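Local atomic coordinates of importin subunit beta-1 (Saccharomyces cerevisiae, PDB entry 5OWU), a protein that carries proteins into the nucleus as the importin beta subunit, working with importin alpha, which recognises the classical nuclear localization signal of the cargo. Residues 384-389 against 417-422; 430-435 against 467-472. All coordinates share one frame; numbering follows the deposited sequence.

Both contacts join successive HEAT repeats of the importin solenoid: contact 1 ties HEAT 9 to the turn between the two helices of HEAT 10, and contact 2 ties HEAT 10 to HEAT 11. Their centres lie about 11 Å apart, and in the chain one closes before the other opens. They differ in chemistry, a salt bridge in contact 1 and close helix packing in contact 2, yet they touch directly. Glu387 OE2 lies 2.6 Å from Thr430 OG1, a probable hydrogen bond from helix 383-395 to helix 425-442. Between 417-422 and 430-435, Met420 SD packs 3.5 Å from Thr431 CG2, within HEAT 10.

Contact 1 of 2, residues 384-389 against 417-422; sequences RNREAA and LNLMND
Arg386 reaches from helix 383-395 to Asp422, just beyond helix 402-418, and grips its carboxylate side-on with two nitrogens, one to each oxygen. Arg386 NE meets Asp422 OD1 at 2.8 Å, a bond bent to 144° at the hydrogen and tilted from the guanidinium plane. The partner bond is almost straight: Arg386 NH2 donates to Asp422 OD2 at 3.0 Å, with OD2 in the guanidinium plane and using its syn lone pair. The two planes lie 30° apart, nearly coplanar, so the pair forms a slightly twisted bidentate salt bridge.

Leu419 adds the apolar part of the contact. Its CD2 methyl comes within 4.2 Å of Arg386 CD, near the edge of the guanidinium. The arginine chain bends at its third torsion (chi3 -65°), which swings the head over to the aspartate; on the other side, Asp422 holds CG anti to its backbone N, which turns the carboxylate toward the arginine.

Both charged groups have further partners. Arg386 NH1 donates to the carbonyl O of Ala380 in the loop before its own helix, and Asp422 OD2 also accepts from the backbone N of Ser424, which probably limits the rotation of both groups. Leu419 meanwhile packs on Ile378 and on Thr431 of helix 425-442. Replacing Arg386 by alanine removes both nitrogens, and is likely to leave the Asp422 carboxylate without its charged mate in HEAT 9 and the Ala380 carbonyl without this donor.

The bridge joins the second helix of HEAT 9 to the turn between the two helices of HEAT 10. With Arg386 buried, its charge is probably balanced chiefly by this aspartate, and the two-point grip is likely to constrain the direction as well as the distance of the link.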
loop_
_atom_site.group_PDB
_atom_site.type_symbol
_atom_site.label_atom_id
_atom_site.label_comp_id
_atom_site.label_asym_id
_atom_site.label_seq_id
_atom_site.Cartn_x
_atom_site.Cartn_y
_atom_site.Cartn_z
ATOM N N ARG A 384 6.989 13.138 30.547
ATOM C CA ARG A 384 5.927 13.095 29.545
ATOM C C ARG A 384 5.800 14.429 28.819
ATOM O O ARG A 384 5.516 14.469 27.615
ATOM C CB ARG A 384 4.600 12.726 30.203
ATOM C CG ARG A 384 4.538 11.312 30.750
ATOM C CD ARG A 384 3.220 11.116 31.482
ATOM N NE ARG A 384 2.913 9.716 31.765
ATOM C CZ ARG A 384 2.410 8.864 30.877
ATOM N NH1 ARG A 384 2.172 9.249 29.631
ATOM N NH2 ARG A 384 2.148 7.620 31.234
ATOM N N ASN A 385 6.015 15.533 29.537
ATOM C CA ASN A 385 5.878 16.851 28.933
ATOM C C ASN A 385 7.069 17.196 28.045
ATOM O O ASN A 385 6.894 17.786 26.974
ATOM C CB ASN A 385 5.687 17.896 30.028
ATOM C CG ASN A 385 4.358 17.737 30.747
ATOM O OD1 ASN A 385 4.209 16.883 31.615
ATOM N ND2 ASN A 385 3.383 18.549 30.374
ATOM N N ARG A 386 8.283 16.823 28.447
ATOM C CA ARG A 386 9.437 17.056 27.582
ATOM C C ARG A 386 9.352 16.208 26.314
ATOM O O ARG A 386 9.599 16.706 25.200
ATOM C CB ARG A 386 10.727 16.765 28.346
ATOM C CG ARG A 386 10.850 17.509 29.681
ATOM C CD ARG A 386 12.276 17.497 30.228
ATOM N NE ARG A 386 12.745 16.157 30.569
ATOM C CZ ARG A 386 12.416 15.509 31.681
ATOM N NH1 ARG A 386 11.593 16.066 32.563
ATOM N NH2 ARG A 386 12.895 14.295 31.907
ATOM N N GLU A 387 8.995 14.928 26.459
ATOM C CA GLU A 387 8.829 14.073 25.287
ATOM C C GLU A 387 7.756 14.636 24.365
ATOM O O GLU A 387 7.946 14.718 23.146
ATOM C CB GLU A 387 8.483 12.645 25.716
ATOM C CG GLU A 387 8.600 11.606 24.595
ATOM C CD GLU A 387 7.398 11.580 23.660
ATOM O OE1 GLU A 387 6.324 12.093 24.045
ATOM O OE2 GLU A 387 7.528 11.039 22.538
ATOM N N ALA A 388 6.622 15.047 24.938
ATOM C CA ALA A 388 5.580 15.689 24.141
ATOM C C ALA A 388 6.121 16.913 23.411
ATOM O O ALA A 388 5.777 17.154 22.249
ATOM C CB ALA A 388 4.400 16.074 25.035
ATOM N N ALA A 389 6.982 17.689 24.069
ATOM C CA ALA A 389 7.499 18.908 23.452
ATOM C C ALA A 389 8.325 18.591 22.210
ATOM O O ALA A 389 8.111 19.187 21.144
ATOM C CB ALA A 389 8.323 19.702 24.470
ATOM N N LEU A 417 19.250 19.540 21.424
ATOM C CA LEU A 417 20.486 18.790 21.600
ATOM C C LEU A 417 20.721 18.475 23.069
ATOM O O LEU A 417 21.258 17.415 23.405
ATOM C CB LEU A 417 21.669 19.575 21.033
ATOM C CG LEU A 417 21.717 19.796 19.522
ATOM C CD1 LEU A 417 22.880 20.710 19.159
ATOM C CD2 LEU A 417 21.834 18.470 18.791
ATOM N N ASN A 418 20.335 19.389 23.963
ATOM C CA ASN A 418 20.489 19.117 25.386
ATOM C C ASN A 418 19.610 17.951 25.811
ATOM O O ASN A 418 20.008 17.150 26.667
ATOM C CB ASN A 418 20.161 20.364 26.209
ATOM C CG ASN A 418 20.242 20.110 27.701
ATOM O OD1 ASN A 418 21.312 19.822 28.233
ATOM N ND2 ASN A 418 19.109 20.219 28.385
ATOM N N LEU A 419 18.421 17.823 25.214
ATOM C CA LEU A 419 17.571 16.692 25.579
ATOM C C LEU A 419 18.145 15.338 25.176
ATOM O O LEU A 419 17.624 14.313 25.624
ATOM C CB LEU A 419 16.179 16.839 24.968
ATOM C CG LEU A 419 15.262 17.862 25.636
ATOM C CD1 LEU A 419 13.951 17.913 24.893
ATOM C CD2 LEU A 419 15.014 17.536 27.101
ATOM N N MET A 420 19.186 15.288 24.342
ATOM C CA MET A 420 19.811 13.994 24.061
ATOM C C MET A 420 20.533 13.431 25.278
ATOM O O MET A 420 20.855 12.237 25.303
ATOM C CB MET A 420 20.785 14.102 22.888
ATOM C CG MET A 420 20.110 14.295 21.537
ATOM S SD MET A 420 19.108 12.879 20.997
ATOM C CE MET A 420 20.356 11.644 20.624
ATOM N N ASN A 421 20.786 14.257 26.287
ATOM C CA ASN A 421 21.327 13.811 27.561
ATOM C C ASN A 421 20.246 13.641 28.618
ATOM O O ASN A 421 20.566 13.535 29.805
ATOM C CB ASN A 421 22.383 14.805 28.042
ATOM C CG ASN A 421 23.441 15.069 26.992
ATOM O OD1 ASN A 421 23.896 14.145 26.314
ATOM N ND2 ASN A 421 23.819 16.333 26.827
ATOM N N ASP A 422 18.976 13.614 28.216
ATOM C CA ASP A 422 17.888 13.506 29.175
ATOM C C ASP A 422 17.968 12.180 29.921
ATOM O O ASP A 422 18.434 11.170 29.388
ATOM C CB ASP A 422 16.542 13.620 28.457
ATOM C CG ASP A 422 15.416 13.996 29.389
ATOM O OD1 ASP A 422 15.183 15.209 29.564
ATOM O OD2 ASP A 422 14.764 13.089 29.950
#

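Contact 2 of 2, residues 430-435 against 467-472; sequences TTAWCI and PKVATN
Helices 430-435 and 467-472 run side by side in the same direction, their short axes 3° from parallel and 8.4 Å apart at closest approach. The backbones come nearest at Trp433 and Asn472, whose CA atoms are 5.4 Å apart. The small side chain of Ala432 is consistent with so close an approach. Ala432 points its methyl at the other helix, where CB lies 3.6 Å from Asn472 CB and 4.2 Å from the carbonyl O of Val469; Val469 CG1 is a looser neighbour. With CG anti to its carbonyl carbon (chi1 -77°), Asn472 places its amide beside the start of the Trp433 side chain, and ND2 comes within 3.9 Å of Trp433 CB. No hydrogen bond links the two segments: ND2 donates instead to the carbonyl O of Glu429, one residue before 430-435. The Trp433 indole leads away from Asn472 and meets the ring of Trp475, their planes about 5° apart.

Further along helix 467-484, Thr476 OG1 lies within hydrogen-bonding reach of the carbonyl O atoms of both Ala432 and Asn472, which must share its single proton. Helix 425-442 is flanked by helix 383-395 through Thr430 and Trp433, whereas Ala470 and Thr471 lie against helix 516-530, continuing the stacked helices of the HEAT solenoid.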
loop_
_atom_site.group_PDB
_atom_site.type_symbol
_atom_site.label_atom_id
_atom_site.label_comp_id
_atom_site.label_asym_id
_atom_site.label_seq_id
_atom_site.Cartn_x
_atom_site.Cartn_y
_atom_site.Cartn_z
ATOM N N THR A 430 12.664 10.171 21.324
ATOM C CA THR A 430 11.919 11.114 20.507
ATOM C C THR A 430 12.781 12.302 20.103
ATOM O O THR A 430 12.607 12.836 19.010
ATOM C CB THR A 430 10.668 11.558 21.259
ATOM O OG1 THR A 430 9.882 10.395 21.539
ATOM C CG2 THR A 430 9.848 12.566 20.426
ATOM N N THR A 431 13.725 12.713 20.952
ATOM C CA THR A 431 14.641 13.791 20.587
ATOM C C THR A 431 15.505 13.403 19.393
ATOM O O THR A 431 15.720 14.214 18.482
ATOM C CB THR A 431 15.515 14.154 21.792
ATOM O OG1 THR A 431 14.682 14.645 22.849
ATOM C CG2 THR A 431 16.563 15.229 21.427
ATOM N N ALA A 432 16.028 12.174 19.385
ATOM C CA ALA A 432 16.779 11.709 18.223
ATOM C C ALA A 432 15.910 11.749 16.972
ATOM O O ALA A 432 16.343 12.217 15.907
ATOM C CB ALA A 432 17.309 10.291 18.461
ATOM N N TRP A 433 14.675 11.248 17.084
ATOM C CA TRP A 433 13.738 11.359 15.968
ATOM C C TRP A 433 13.554 12.812 15.536
ATOM O O TRP A 433 13.565 13.125 14.340
ATOM C CB TRP A 433 12.399 10.740 16.362
ATOM C CG TRP A 433 11.287 10.969 15.384
ATOM C CD1 TRP A 433 11.020 10.243 14.256
ATOM C CD2 TRP A 433 10.278 11.988 15.451
ATOM N NE1 TRP A 433 9.911 10.744 13.622
ATOM C CE2 TRP A 433 9.433 11.814 14.333
ATOM C CE3 TRP A 433 10.005 13.028 16.346
ATOM C CZ2 TRP A 433 8.338 12.636 14.087
ATOM C CZ3 TRP A 433 8.915 13.845 16.101
ATOM C CH2 TRP A 433 8.096 13.647 14.981
ATOM N N CYS A 434 13.385 13.715 16.500
ATOM C CA CYS A 434 13.154 15.119 16.182
ATOM C C CYS A 434 14.326 15.707 15.413
ATOM O O CYS A 434 14.138 16.497 14.477
ATOM C CB CYS A 434 12.912 15.901 17.475
ATOM S SG CYS A 434 12.536 17.624 17.220
ATOM N N ILE A 435 15.547 15.325 15.787
ATOM C CA ILE A 435 16.717 15.795 15.057
ATOM C C ILE A 435 16.679 15.266 13.635
ATOM O O ILE A 435 17.015 15.983 12.681
ATOM C CB ILE A 435 18.006 15.389 15.797
ATOM C CG1 ILE A 435 18.055 16.108 17.156
ATOM C CG2 ILE A 435 19.240 15.734 14.980
ATOM C CD1 ILE A 435 19.135 15.623 18.079
ATOM N N PRO A 467 19.485 0.904 22.566
ATOM C CA PRO A 467 19.203 0.635 21.144
ATOM C C PRO A 467 18.059 1.453 20.561
ATOM O O PRO A 467 18.100 1.775 19.366
ATOM C CB PRO A 467 18.889 -0.869 21.127
ATOM C CG PRO A 467 18.683 -1.259 22.562
ATOM C CD PRO A 467 19.522 -0.339 23.361
ATOM N N LYS A 468 17.039 1.797 21.354
ATOM C CA LYS A 468 15.944 2.619 20.840
ATOM C C LYS A 468 16.436 3.984 20.379
ATOM O O LYS A 468 15.988 4.499 19.346
ATOM C CB LYS A 468 14.862 2.784 21.903
ATOM C CG LYS A 468 14.075 1.533 22.144
ATOM C CD LYS A 468 12.962 1.759 23.140
ATOM C CE LYS A 468 11.657 1.193 22.612
ATOM N NZ LYS A 468 10.701 0.901 23.702
ATOM N N VAL A 469 17.348 4.592 21.142
ATOM C CA VAL A 469 17.971 5.847 20.729
ATOM C C VAL A 469 18.852 5.625 19.501
ATOM O O VAL A 469 18.784 6.377 18.520
ATOM C CB VAL A 469 18.773 6.447 21.901
ATOM C CG1 VAL A 469 19.425 7.778 21.509
ATOM C CG2 VAL A 469 17.873 6.638 23.125
ATOM N N ALA A 470 19.681 4.577 19.533
ATOM C CA ALA A 470 20.623 4.320 18.444
ATOM C C ALA A 470 19.908 4.145 17.104
ATOM O O ALA A 470 20.397 4.605 16.064
ATOM C CB ALA A 470 21.461 3.076 18.765
ATOM N N THR A 471 18.757 3.478 17.104
ATOM C CA THR A 471 18.015 3.279 15.858
ATOM C C THR A 471 17.600 4.614 15.256
ATOM O O THR A 471 17.790 4.872 14.054
ATOM C CB THR A 471 16.797 2.394 16.137
ATOM O OG1 THR A 471 17.252 1.085 16.505
ATOM C CG2 THR A 471 15.881 2.286 14.927
ATOM N N ASN A 472 17.050 5.493 16.090
ATOM C CA ASN A 472 16.647 6.799 15.595
ATOM C C ASN A 472 17.850 7.629 15.172
ATOM O O ASN A 472 17.744 8.434 14.239
ATOM C CB ASN A 472 15.801 7.503 16.654
ATOM C CG ASN A 472 14.386 6.959 16.697
ATOM O OD1 ASN A 472 13.974 6.220 15.798
ATOM N ND2 ASN A 472 13.634 7.319 17.729
#